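Local structure of manganese lipoxygenase (Gaeumannomyces graminis, 5FX8) at residues P74-G78 against A327-V331; S171-V175 against D282-S286; K185-S189 against C234-F238; I276-N280 against P494-L500; Y289-H294 against A477-N482. The protein uses manganese to insert dioxygen into linoleic and alpha-linolenic acids, giving 11S- and 13R-hydroperoxy fatty acids, with the 11S product then converted to the 13R product. All blocks are in the same frame, centred on the assembly; numbering follows the deposited sequence.

Contact 1: P74-G78 against A327-V331; sequences PSTLG and AIRPV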
# COMPACT_ATOMS: atom_id res chain seq x y z
N PRO A 74 -17.03 7.58 18.03
CA PRO A 74 -15.88 7.13 18.81
C PRO A 74 -14.75 6.67 17.91
O PRO A 74 -14.96 6.27 16.77
CB PRO A 74 -16.45 5.97 19.62
CG PRO A 74 -17.90 6.17 19.58
CD PRO A 74 -18.21 6.73 18.27
N SER A 75 -13.55 6.75 18.46
CA SER A 75 -12.37 6.25 17.79
C SER A 75 -12.46 4.74 17.65
O SER A 75 -12.78 4.03 18.60
CB SER A 75 -11.14 6.67 18.58
OG SER A 75 -9.93 6.19 18.05
N THR A 76 -12.21 4.24 16.46
CA THR A 76 -12.06 2.82 16.23
C THR A 76 -10.60 2.54 15.85
O THR A 76 -9.81 3.47 15.64
CB THR A 76 -13.03 2.33 15.16
OG1 THR A 76 -12.59 2.79 13.88
CG2 THR A 76 -14.43 2.88 15.40
N LEU A 77 -10.27 1.26 15.77
CA LEU A 77 -8.91 0.78 15.50
C LEU A 77 -7.91 1.38 16.47
O LEU A 77 -6.89 1.94 16.08
CB LEU A 77 -8.50 1.07 14.05
CG LEU A 77 -7.44 0.09 13.48
CD1 LEU A 77 -8.05 -1.29 13.23
CD2 LEU A 77 -6.80 0.59 12.20
N GLY A 78 -8.21 1.27 17.75
CA GLY A 78 -7.41 1.94 18.76
C GLY A 78 -8.06 3.23 19.22
O GLY A 78 -9.13 3.65 18.76
N ALA A 327 -12.17 3.17 4.70
CA ALA A 327 -12.20 1.74 4.74
C ALA A 327 -11.17 1.15 5.70
O ALA A 327 -11.39 0.06 6.21
CB ALA A 327 -11.97 1.18 3.34
N ILE A 328 -10.09 1.86 6.01
CA ILE A 328 -8.96 1.21 6.66
C ILE A 328 -9.30 0.81 8.09
O ILE A 328 -8.93 -0.28 8.54
CB ILE A 328 -7.69 2.09 6.59
CG1 ILE A 328 -7.37 2.44 5.14
CG2 ILE A 328 -6.49 1.36 7.17
CD1 ILE A 328 -7.18 1.27 4.24
N ARG A 329 -10.00 1.66 8.84
CA ARG A 329 -10.37 1.25 10.19
C ARG A 329 -11.39 0.10 10.22
O ARG A 329 -11.16 -0.88 10.95
CB ARG A 329 -10.83 2.48 10.99
CG ARG A 329 -9.69 3.43 11.27
CD ARG A 329 -9.91 4.28 12.52
NE ARG A 329 -9.97 5.72 12.25
CZ ARG A 329 -10.13 6.66 13.17
NH1 ARG A 329 -10.25 6.34 14.44
NH2 ARG A 329 -10.18 7.92 12.81
N PRO A 330 -12.49 0.12 9.46
CA PRO A 330 -13.39 -1.03 9.47
C PRO A 330 -12.77 -2.34 9.00
O PRO A 330 -13.02 -3.41 9.58
CB PRO A 330 -14.51 -0.59 8.53
CG PRO A 330 -14.44 0.81 8.51
CD PRO A 330 -13.05 1.22 8.67
N VAL A 331 -12.02 -2.28 7.90
CA VAL A 331 -11.43 -3.49 7.34
C VAL A 331 -10.37 -4.03 8.28
O VAL A 331 -10.32 -5.23 8.58
CB VAL A 331 -10.87 -3.20 5.94
CG1 VAL A 331 -10.02 -4.35 5.43
CG2 VAL A 331 -11.99 -2.92 4.97
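Arg329, in the first turn of helix 328-336, sends its side chain across to the loop 74-78. Its NH1 donates to Thr76 O at 3.1 Å, and the bond is nearly straight, 167° at the hydrogen. The carbonyl oxygen lies at the edge of the guanidinium and almost in its plane, where an N-H can point directly at it. Ser75 OG stands near the same plane, 3.6 Å from Arg329 NH1, but its own hydrogen is spent inside the loop on Gly78 O, 2.8 Å from Ser75 OG, and it also bonds to Thr80 N.

The aliphatic part of the arginine is in contact as well. Leu77 CB rests 3.8 Å from Arg329 CD, and Thr76 OG1 is 3.4 Å from that same Arg329 CD, so the methylenes are flanked by one apolar and one polar side chain. A bend at chi3, -118°, then turns the head toward the loop backbone.

Beyond this shell, Arg329 NE forms a salt bridge with Glu298 of helix 268-305, while NH1 also bonds to Thr81 O. Helix 328-336 is thereby joined both to the connection between strands 71-73 and 83-85 and to the long central helix. A buried guanidinium with a carboxylate beside it and backbone carbonyls at its N-H groups probably keeps its positive charge.

Contact 2: S171-V175 against D282-S286; sequences SNPYV and DLFYS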
# COMPACT_ATOMS: atom_id res chain seq x y z
N SER A 171 14.22 3.05 5.60
CA SER A 171 13.05 2.18 5.73
C SER A 171 12.09 2.63 6.81
O SER A 171 10.88 2.63 6.61
CB SER A 171 13.51 0.78 6.05
OG SER A 171 14.41 0.41 5.07
N ASN A 172 12.60 2.92 8.01
CA ASN A 172 11.79 3.42 9.11
C ASN A 172 12.55 4.58 9.72
O ASN A 172 13.34 4.40 10.64
CB ASN A 172 11.50 2.38 10.19
CG ASN A 172 10.79 2.99 11.40
OD1 ASN A 172 10.39 4.17 11.38
ND2 ASN A 172 10.63 2.20 12.46
N PRO A 173 12.31 5.79 9.24
CA PRO A 173 13.07 6.96 9.69
C PRO A 173 12.39 7.76 10.78
O PRO A 173 12.84 8.86 11.11
CB PRO A 173 13.15 7.78 8.41
CG PRO A 173 11.82 7.51 7.77
CD PRO A 173 11.56 6.06 8.00
N TYR A 174 11.30 7.26 11.32
CA TYR A 174 10.46 8.03 12.20
C TYR A 174 10.74 7.78 13.67
O TYR A 174 10.02 8.32 14.50
CB TYR A 174 9.01 7.74 11.87
CG TYR A 174 8.58 8.39 10.61
CD1 TYR A 174 8.48 9.76 10.53
CD2 TYR A 174 8.26 7.64 9.50
CE1 TYR A 174 8.09 10.34 9.43
CE2 TYR A 174 7.85 8.24 8.38
CZ TYR A 174 7.77 9.59 8.36
OH TYR A 174 7.36 10.23 7.26
N VAL A 175 11.76 6.99 14.02
CA VAL A 175 11.97 6.62 15.41
C VAL A 175 13.31 7.17 15.89
O VAL A 175 13.42 7.60 17.04
CB VAL A 175 11.82 5.09 15.64
CG1 VAL A 175 12.85 4.27 14.96
CG2 VAL A 175 11.87 4.75 17.10
N ASP A 282 11.27 -2.94 15.74
CA ASP A 282 11.09 -1.85 14.80
C ASP A 282 9.94 -2.11 13.85
O ASP A 282 9.20 -1.19 13.49
CB ASP A 282 12.39 -1.62 14.04
CG ASP A 282 12.44 -0.28 13.38
OD1 ASP A 282 12.49 0.73 14.11
OD2 ASP A 282 12.41 -0.23 12.13
N LEU A 283 9.74 -3.37 13.44
CA LEU A 283 8.60 -3.70 12.60
C LEU A 283 7.29 -3.48 13.35
O LEU A 283 6.33 -2.90 12.81
CB LEU A 283 8.71 -5.14 12.10
CG LEU A 283 7.71 -5.54 11.00
CD1 LEU A 283 7.61 -4.55 9.82
CD2 LEU A 283 8.05 -6.92 10.49
N PHE A 284 7.22 -3.95 14.59
CA PHE A 284 6.04 -3.67 15.39
C PHE A 284 5.78 -2.17 15.44
O PHE A 284 4.64 -1.72 15.28
CB PHE A 284 6.23 -4.24 16.78
CG PHE A 284 5.14 -3.88 17.74
CD1 PHE A 284 5.23 -2.73 18.51
CD2 PHE A 284 4.06 -4.72 17.90
CE1 PHE A 284 4.24 -2.43 19.40
CE2 PHE A 284 3.09 -4.42 18.78
CZ PHE A 284 3.16 -3.29 19.53
N TYR A 285 6.84 -1.39 15.67
CA TYR A 285 6.68 0.05 15.81
C TYR A 285 6.12 0.67 14.54
O TYR A 285 5.18 1.46 14.58
CB TYR A 285 8.01 0.71 16.15
CG TYR A 285 7.94 2.23 16.17
CD1 TYR A 285 8.16 2.97 15.01
CD2 TYR A 285 7.65 2.92 17.33
CE1 TYR A 285 8.07 4.33 15.02
CE2 TYR A 285 7.58 4.28 17.35
CZ TYR A 285 7.79 4.98 16.19
OH TYR A 285 7.73 6.35 16.19
N SER A 286 6.72 0.36 13.40
CA SER A 286 6.35 1.05 12.17
C SER A 286 4.93 0.70 11.80
O SER A 286 4.12 1.57 11.43
CB SER A 286 7.32 0.68 11.06
OG SER A 286 7.03 -0.57 10.51
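Asn172 and Asp282 extend toward each other, with amide and carboxylate planes 31° apart. The amide nitrogen bonds in its own plane, Asn172 ND2 donating to Asp282 OD2 at 3.0 Å, yet it meets that oxygen from above the carboxylate plane. Asn172 CG is anti to the backbone N (chi1 173°), which carries the amide toward the helix while its oxygen turns back on the loop. There Asn172 OD1 accepts from Tyr174 N at 3.2 Å, closing an Asx turn around Pro173. Asparagine suits the place because one flat group serves both jobs, the oxygen shaping the turn and the nitrogen reaching the carboxylate.

The helix here is part of 268-305, the long helix of the lipoxygenase fold that farther along supplies His290 and His294 to the manganese. Asp282 also has a salt bridge from OD2 to Arg168 and a hydrogen bond from OD1 to His217, so its buried charge is probably balanced largely by Arg168.

Next to the polar pair, Val175 lies over one face of the Tyr285 ring, a CH-pi contact in which Val175 CB is 4.3 Å from the ring centroid. The two run antiparallel side by side, and Val175 CG1 also approaches the carboxylate, 3.7 Å from Asp282 OD1. Tyr285 in turn lies almost parallel to Tyr289, one turn along the helix, while the Tyr174 ring leads away to meet Phe293 edge-to-face.

Contact 3: K185-S189 against C234-F238; sequences KLPFS and CQGLF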
# COMPACT_ATOMS: atom_id res chain seq x y z
N LYS A 185 20.24 11.99 28.66
CA LYS A 185 21.28 11.20 29.28
C LYS A 185 21.49 9.93 28.49
O LYS A 185 20.69 9.58 27.62
CB LYS A 185 20.93 10.89 30.74
CG LYS A 185 19.84 9.87 30.91
CD LYS A 185 19.44 9.67 32.37
CE LYS A 185 18.44 8.52 32.53
NZ LYS A 185 17.31 8.63 31.56
N LEU A 186 22.60 9.26 28.74
CA LEU A 186 22.84 7.98 28.09
C LEU A 186 21.78 6.97 28.52
O LEU A 186 21.56 6.79 29.72
CB LEU A 186 24.21 7.45 28.46
CG LEU A 186 25.39 8.28 28.00
CD1 LEU A 186 26.65 7.74 28.61
CD2 LEU A 186 25.47 8.20 26.51
N PRO A 187 21.12 6.29 27.59
CA PRO A 187 20.07 5.34 27.98
C PRO A 187 20.61 4.15 28.75
O PRO A 187 20.04 3.75 29.76
CB PRO A 187 19.49 4.91 26.63
CG PRO A 187 20.58 5.09 25.67
CD PRO A 187 21.36 6.29 26.14
N PHE A 188 21.70 3.57 28.28
CA PHE A 188 22.32 2.45 28.97
C PHE A 188 23.82 2.56 28.81
O PHE A 188 24.33 3.32 27.99
CB PHE A 188 21.80 1.11 28.44
CG PHE A 188 21.98 0.92 26.97
CD1 PHE A 188 23.18 0.48 26.45
CD2 PHE A 188 20.93 1.14 26.10
CE1 PHE A 188 23.33 0.29 25.12
CE2 PHE A 188 21.07 0.94 24.76
CZ PHE A 188 22.27 0.52 24.26
N SER A 189 24.54 1.77 29.60
CA SER A 189 25.99 1.81 29.62
C SER A 189 26.56 0.62 28.87
O SER A 189 25.90 -0.41 28.70
CB SER A 189 26.52 1.83 31.05
OG SER A 189 27.89 2.22 31.06
N CYS A 234 13.91 -3.65 22.53
CA CYS A 234 15.28 -3.22 22.30
C CYS A 234 15.42 -1.71 22.32
O CYS A 234 14.55 -0.96 21.87
CB CYS A 234 15.78 -3.75 20.97
SG CYS A 234 16.09 -5.50 21.03
N GLN A 235 16.53 -1.26 22.87
CA GLN A 235 17.03 0.08 22.66
C GLN A 235 18.28 -0.09 21.84
O GLN A 235 19.15 -0.89 22.18
CB GLN A 235 17.35 0.77 23.98
CG GLN A 235 16.18 1.00 24.85
CD GLN A 235 16.58 1.69 26.10
OE1 GLN A 235 16.07 2.77 26.41
NE2 GLN A 235 17.49 1.09 26.85
N GLY A 236 18.36 0.63 20.72
CA GLY A 236 19.53 0.60 19.86
C GLY A 236 20.26 1.93 19.97
O GLY A 236 19.65 2.99 19.88
N LEU A 237 21.57 1.84 20.16
CA LEU A 237 22.45 2.99 20.21
C LEU A 237 23.27 3.02 18.93
O LEU A 237 23.87 2.01 18.56
CB LEU A 237 23.35 2.92 21.42
CG LEU A 237 23.95 4.19 21.97
CD1 LEU A 237 22.88 5.18 22.28
CD2 LEU A 237 24.66 3.79 23.24
N PHE A 238 23.26 4.16 18.25
CA PHE A 238 23.98 4.33 17.01
C PHE A 238 24.90 5.53 17.12
O PHE A 238 24.71 6.40 17.97
CB PHE A 238 23.02 4.49 15.86
CG PHE A 238 22.05 3.38 15.74
CD1 PHE A 238 20.91 3.34 16.51
CD2 PHE A 238 22.27 2.38 14.82
CE1 PHE A 238 20.03 2.32 16.38
CE2 PHE A 238 21.39 1.36 14.69
CZ PHE A 238 20.27 1.32 15.46
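Phe188 and Pro187 meet Leu237 and Gln235 in a contact dominated by apolar groups. Phe188 and Leu237 lie alongside with their ends reversed, bringing the far end of the ring to the base of the leucine, with Phe188 CZ 3.9 Å from Leu237 CB. Leu237 CG is anti to the backbone N (chi1 -157°), and its branches spread between the two loop residues. CD2 comes near the phenyl ring, while CD1 reaches the proline, Leu237 CD1 lying 4.1 Å from Pro187 CG. The pyrrolidine ring of Pro187 points toward the strand and gives Leu237 a compact apolar surface to rest on.

A second group of contacts involves Gln235, which alternation along the strand puts on the same side as Leu237. Its aliphatic base packs on the phenyl ring, Gln235 CB being 3.8 Å from Phe188 CE2. Phe188 also passes close to the strand backbone, with Phe188 CE2 3.7 Å from Gln235 O. Gly236, between the two inward residues, has no side chain, and the ring of Phe238 lies close by on the other side of the strand.

The strand 235-241 is the middle one of a five-stranded antiparallel sheet, and the loop 185-189 lies across one of its faces. Phe188 extends the contact to Ala251 and Lys253 of strand 246-253, Pro187 extends it to Leu214 of strand 212-216, and Leu203 of helix 203-208 also touches Leu237.

Contact 4: I276-N280 against P494-L500; sequences IMFNN and PLHPAAL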
# COMPACT_ATOMS: atom_id res chain seq x y z
N ILE A 276 18.37 -8.91 14.76
CA ILE A 276 17.07 -9.47 14.42
C ILE A 276 16.02 -9.09 15.46
O ILE A 276 14.89 -8.73 15.11
CB ILE A 276 17.16 -11.00 14.25
CG1 ILE A 276 18.04 -11.35 13.05
CG2 ILE A 276 15.80 -11.57 13.97
CD1 ILE A 276 18.17 -12.80 12.77
N MET A 277 16.37 -9.14 16.75
CA MET A 277 15.39 -8.75 17.76
C MET A 277 15.00 -7.28 17.62
O MET A 277 13.82 -6.92 17.72
CB MET A 277 15.94 -9.04 19.15
CG MET A 277 16.17 -10.50 19.39
SD MET A 277 16.66 -10.90 21.07
CE MET A 277 18.37 -10.41 21.12
N PHE A 278 15.99 -6.42 17.39
CA PHE A 278 15.68 -5.02 17.15
C PHE A 278 14.80 -4.86 15.92
O PHE A 278 13.90 -4.04 15.92
CB PHE A 278 16.96 -4.21 17.00
CG PHE A 278 16.74 -2.75 16.71
CD1 PHE A 278 16.53 -2.30 15.41
CD2 PHE A 278 16.79 -1.82 17.72
CE1 PHE A 278 16.35 -0.99 15.15
CE2 PHE A 278 16.62 -0.49 17.46
CZ PHE A 278 16.39 -0.08 16.15
N ASN A 279 15.04 -5.63 14.87
CA ASN A 279 14.22 -5.44 13.68
C ASN A 279 12.78 -5.88 13.93
O ASN A 279 11.85 -5.34 13.31
CB ASN A 279 14.83 -6.19 12.52
CG ASN A 279 16.06 -5.50 11.98
OD1 ASN A 279 16.23 -4.31 12.14
ND2 ASN A 279 16.92 -6.26 11.34
N ASN A 280 12.59 -6.84 14.82
CA ASN A 280 11.27 -7.26 15.25
C ASN A 280 10.56 -6.14 15.99
O ASN A 280 9.37 -5.86 15.74
CB ASN A 280 11.45 -8.49 16.13
CG ASN A 280 10.17 -9.05 16.62
OD1 ASN A 280 9.81 -8.89 17.77
ND2 ASN A 280 9.47 -9.72 15.75
N PRO A 494 15.74 -12.96 6.35
CA PRO A 494 15.55 -13.35 7.73
C PRO A 494 15.80 -12.25 8.71
O PRO A 494 15.56 -12.45 9.89
CB PRO A 494 16.60 -14.43 7.90
CG PRO A 494 17.68 -13.95 7.06
CD PRO A 494 17.05 -13.38 5.85
N LEU A 495 16.29 -11.12 8.23
CA LEU A 495 16.66 -10.04 9.13
C LEU A 495 15.47 -9.38 9.81
O LEU A 495 15.63 -8.77 10.87
CB LEU A 495 17.48 -8.99 8.38
CG LEU A 495 18.98 -9.01 8.72
CD1 LEU A 495 19.16 -8.62 10.14
CD2 LEU A 495 19.59 -10.39 8.54
N HIS A 496 14.27 -9.48 9.24
CA HIS A 496 13.11 -8.77 9.76
C HIS A 496 11.91 -9.69 9.97
O HIS A 496 10.95 -9.63 9.20
CB HIS A 496 12.68 -7.67 8.81
CG HIS A 496 13.76 -6.69 8.49
ND1 HIS A 496 14.54 -6.80 7.36
CD2 HIS A 496 14.18 -5.58 9.13
CE1 HIS A 496 15.39 -5.80 7.32
NE2 HIS A 496 15.19 -5.04 8.39
N PRO A 497 11.91 -10.49 11.03
CA PRO A 497 10.77 -11.39 11.27
C PRO A 497 9.63 -10.74 12.04
O PRO A 497 9.83 -10.00 13.00
CB PRO A 497 11.41 -12.51 12.09
CG PRO A 497 12.46 -11.86 12.83
CD PRO A 497 12.99 -10.71 11.99
N ALA A 498 8.41 -11.03 11.59
CA ALA A 498 7.25 -10.55 12.31
C ALA A 498 7.17 -11.09 13.73
O ALA A 498 6.68 -10.41 14.63
CB ALA A 498 5.99 -10.91 11.55
N ALA A 499 7.67 -12.30 13.97
CA ALA A 499 7.65 -12.87 15.30
C ALA A 499 8.95 -13.61 15.57
O ALA A 499 9.62 -14.08 14.65
CB ALA A 499 6.47 -13.82 15.49
N LEU A 500 9.30 -13.75 16.84
CA LEU A 500 10.41 -14.61 17.25
C LEU A 500 9.86 -15.90 17.85
O LEU A 500 8.91 -15.87 18.64
CB LEU A 500 11.31 -13.91 18.25
CG LEU A 500 11.77 -12.49 17.89
CD1 LEU A 500 12.72 -12.00 18.95
CD2 LEU A 500 12.43 -12.47 16.52
O HOH W 1 7.96 -11.22 18.20
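Two consecutive asparagines on helix 268-305 hold the loop 494-500 by its carbonyl groups. Asn280 ND2 donates to Pro497 O at 2.8 Å, the oxygen lying in the amide plane, and a weaker bond joins Asn280 ND2 to Ala498 O at 3.1 Å. With CG anti to the backbone N (chi1 -179°), the amide of Asn280 is carried out to this bend of the loop. Its oxygen is used as well: a water donates to Asn280 OD1 at 3.0 Å and accepts from Leu500 N. Asn279 serves the earlier part of the loop, Asn279 ND2 donating to Leu495 O at 2.9 Å from well above the carbonyl plane.

Residues 494-500 form neither helix nor strand and contain two prolines, the first preceded by a cis peptide bond. Amide side chains suit such a neighbour, since they can reach carbonyl groups that point in irregular directions. In the lipoxygenase fold this irregular segment runs along an earlier part of the long helix whose later turns bind the metal.

Beside Asn279 lies the His496 ring, tilted 31° from the amide plane, with His496 CD2 3.4 Å from Asn279 CG. The ring is bonded to Val492 O through ND1 and to Glu167 through NE2.

Apolar side chains fill in around these bonds. Ile276 crosses Pro497 at about a right angle, Ile276 CG2 touching Pro497 CG at 3.5 Å, and Ile276 CG1 approaches Leu495 CD1. At the other end Met277 CG packs 3.8 Å from Leu500 CD1.

Contact 5: Y289-H294 against A477-N482; sequences YHVLFH and AHHVMN. With MN (manganese (II) ion), chain I.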
# COMPACT_ATOMS: atom_id res chain seq x y z
N TYR A 289 2.62 2.49 14.70
CA TYR A 289 2.60 3.92 14.68
C TYR A 289 1.93 4.45 13.42
O TYR A 289 1.33 5.52 13.49
CB TYR A 289 4.03 4.44 14.81
CG TYR A 289 4.12 5.94 14.85
CD1 TYR A 289 3.90 6.63 16.03
CD2 TYR A 289 4.44 6.66 13.72
CE1 TYR A 289 4.00 7.99 16.07
CE2 TYR A 289 4.54 8.03 13.75
CZ TYR A 289 4.32 8.70 14.93
OH TYR A 289 4.41 10.07 14.97
N HIS A 290 2.01 3.75 12.28
CA HIS A 290 1.42 4.36 11.08
C HIS A 290 -0.10 4.41 11.11
O HIS A 290 -0.70 5.06 10.24
CB HIS A 290 1.87 3.65 9.80
CG HIS A 290 0.91 2.62 9.28
ND1 HIS A 290 0.81 1.37 9.84
CD2 HIS A 290 0.05 2.64 8.23
CE1 HIS A 290 -0.09 0.67 9.18
NE2 HIS A 290 -0.57 1.41 8.20
N VAL A 291 -0.73 3.73 12.06
CA VAL A 291 -2.15 3.93 12.30
C VAL A 291 -2.46 5.42 12.39
O VAL A 291 -3.47 5.90 11.87
CB VAL A 291 -2.57 3.17 13.57
CG1 VAL A 291 -4.01 3.41 13.91
CG2 VAL A 291 -2.33 1.74 13.34
N LEU A 292 -1.54 6.18 12.99
CA LEU A 292 -1.69 7.62 13.10
C LEU A 292 -1.57 8.30 11.74
O LEU A 292 -2.27 9.30 11.48
CB LEU A 292 -0.67 8.16 14.10
CG LEU A 292 -0.85 7.76 15.57
CD1 LEU A 292 0.26 8.30 16.41
CD2 LEU A 292 -2.06 8.40 16.04
N PHE A 293 -0.73 7.79 10.84
CA PHE A 293 -0.76 8.28 9.47
C PHE A 293 -2.11 8.03 8.83
O PHE A 293 -2.45 8.69 7.86
CB PHE A 293 0.30 7.62 8.57
CG PHE A 293 1.73 7.89 8.97
CD1 PHE A 293 2.05 8.59 10.10
CD2 PHE A 293 2.77 7.42 8.19
CE1 PHE A 293 3.36 8.81 10.45
CE2 PHE A 293 4.10 7.66 8.54
CZ PHE A 293 4.38 8.34 9.67
N HIS A 294 -2.89 7.07 9.34
CA HIS A 294 -4.25 6.95 8.83
C HIS A 294 -5.21 7.90 9.54
O HIS A 294 -6.00 8.58 8.88
CB HIS A 294 -4.74 5.50 8.95
CG HIS A 294 -4.24 4.59 7.88
ND1 HIS A 294 -4.81 4.54 6.63
CD2 HIS A 294 -3.24 3.68 7.87
CE1 HIS A 294 -4.18 3.64 5.89
NE2 HIS A 294 -3.22 3.11 6.62
N ALA A 477 4.50 9.64 3.16
CA ALA A 477 4.79 9.10 4.48
C ALA A 477 4.14 7.73 4.72
O ALA A 477 4.77 6.84 5.30
CB ALA A 477 4.34 10.09 5.54
N HIS A 478 2.89 7.55 4.31
CA HIS A 478 2.25 6.25 4.50
C HIS A 478 3.06 5.14 3.85
O HIS A 478 3.22 4.06 4.43
CB HIS A 478 0.84 6.25 3.92
CG HIS A 478 0.17 4.92 4.02
ND1 HIS A 478 0.32 3.94 3.08
CD2 HIS A 478 -0.62 4.39 4.99
CE1 HIS A 478 -0.37 2.87 3.44
NE2 HIS A 478 -0.96 3.13 4.59
N HIS A 479 3.57 5.38 2.66
CA HIS A 479 4.17 4.31 1.89
C HIS A 479 5.60 4.04 2.31
O HIS A 479 6.23 3.13 1.79
CB HIS A 479 4.07 4.65 0.41
CG HIS A 479 2.72 5.17 -0.00
ND1 HIS A 479 1.53 4.63 0.45
CD2 HIS A 479 2.37 6.17 -0.83
CE1 HIS A 479 0.52 5.27 -0.09
NE2 HIS A 479 1.00 6.22 -0.87
N VAL A 480 6.14 4.82 3.23
CA VAL A 480 7.41 4.47 3.81
C VAL A 480 7.21 3.46 4.93
O VAL A 480 8.03 2.57 5.13
CB VAL A 480 8.12 5.76 4.27
CG1 VAL A 480 9.40 5.46 5.02
CG2 VAL A 480 8.41 6.65 3.11
N MET A 481 6.12 3.59 5.68
CA MET A 481 5.90 2.72 6.83
C MET A 481 5.15 1.45 6.46
O MET A 481 5.45 0.39 7.00
CB MET A 481 5.13 3.47 7.91
CG MET A 481 5.82 4.66 8.49
SD MET A 481 7.21 4.20 9.51
CE MET A 481 6.63 4.75 11.10
N ASN A 482 4.20 1.54 5.55
CA ASN A 482 3.23 0.50 5.24
C ASN A 482 3.29 0.31 3.74
O ASN A 482 4.36 0.44 3.16
CB ASN A 482 1.85 0.92 5.70
CG ASN A 482 0.88 -0.22 5.73
OD1 ASN A 482 -0.27 -0.08 5.31
ND2 ASN A 482 1.34 -1.36 6.22
MN MN I . -1.76 1.66 6.07
O HOH W 2 -2.66 -0.22 7.32
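His290 and His294 face His478 and Asn482 across two nearly antiparallel helices, the metal-bearing pair at the heart of the lipoxygenase fold. The axes of 289-294 and 477-481 come within 9.7 Å at an angle of 155°, a gap bridged by manganese on one side and apolar side chains on the other.

The metal side is the tightly packed part. His294 NE2 binds manganese at 2.1 Å and His478 NE2 binds it at 2.2 Å, their rings almost perpendicular with planes 84° apart. His290 NE2 and Asn482 OD1 are also ligands, and Asn482 CB covers one face of the imidazole, 3.7 Å from the His290 ring centroid. Histidine suits these places because one ring nitrogen can bind the metal while the other is positioned by a neighbour: His290 ND1 bonds to Gln287 O, and His478 ND1 donates to His479 ND1 at 3.0 Å. Asn482, the first residue beyond its helix, is also held by a weak bond from ND2 to Gln287.

Away from the metal Phe293 still packs closely on Met481, but it and Tyr289 are partly exposed, and Tyr289 makes only a light contact. Met481, bent at chi2 and chi3, lies between them, with Met481 CG 3.5 Å from Phe293 CE2 and Met481 CE 3.9 Å from Tyr289 CD2. The edge of the Phe293 ring turns to Ala477 O.

Val618 O of the C-terminus and a water complete the manganese shell. That water, forming with the metal the catalytic base, lies in the plane of the His290 ring at its edge, 2.4 Å from manganese.

Helix 268-305 is the common thread: it supplies 276-280 to contact 4, 282-286 to contact 2 and 289-294 to contact 5, in that order. Along the chain contacts 2 and 3 are nested inside the loop closed by contact 1, and contact 5 inside that of contact 4. Contact 5, at the manganese, lies about 3 Å from the centre of the chain. Between centres, contact 2 is about 10 Å from it, contact 1 about 14 Å, touching it through Ile328 and His294, and contact 3 about 25 Å. Contact 3 meets contact 4 through Cys234 and Phe278. One long helix thus ties the metal site to the loops at 171-175 and 494-500, and through contact 4 to the sheet.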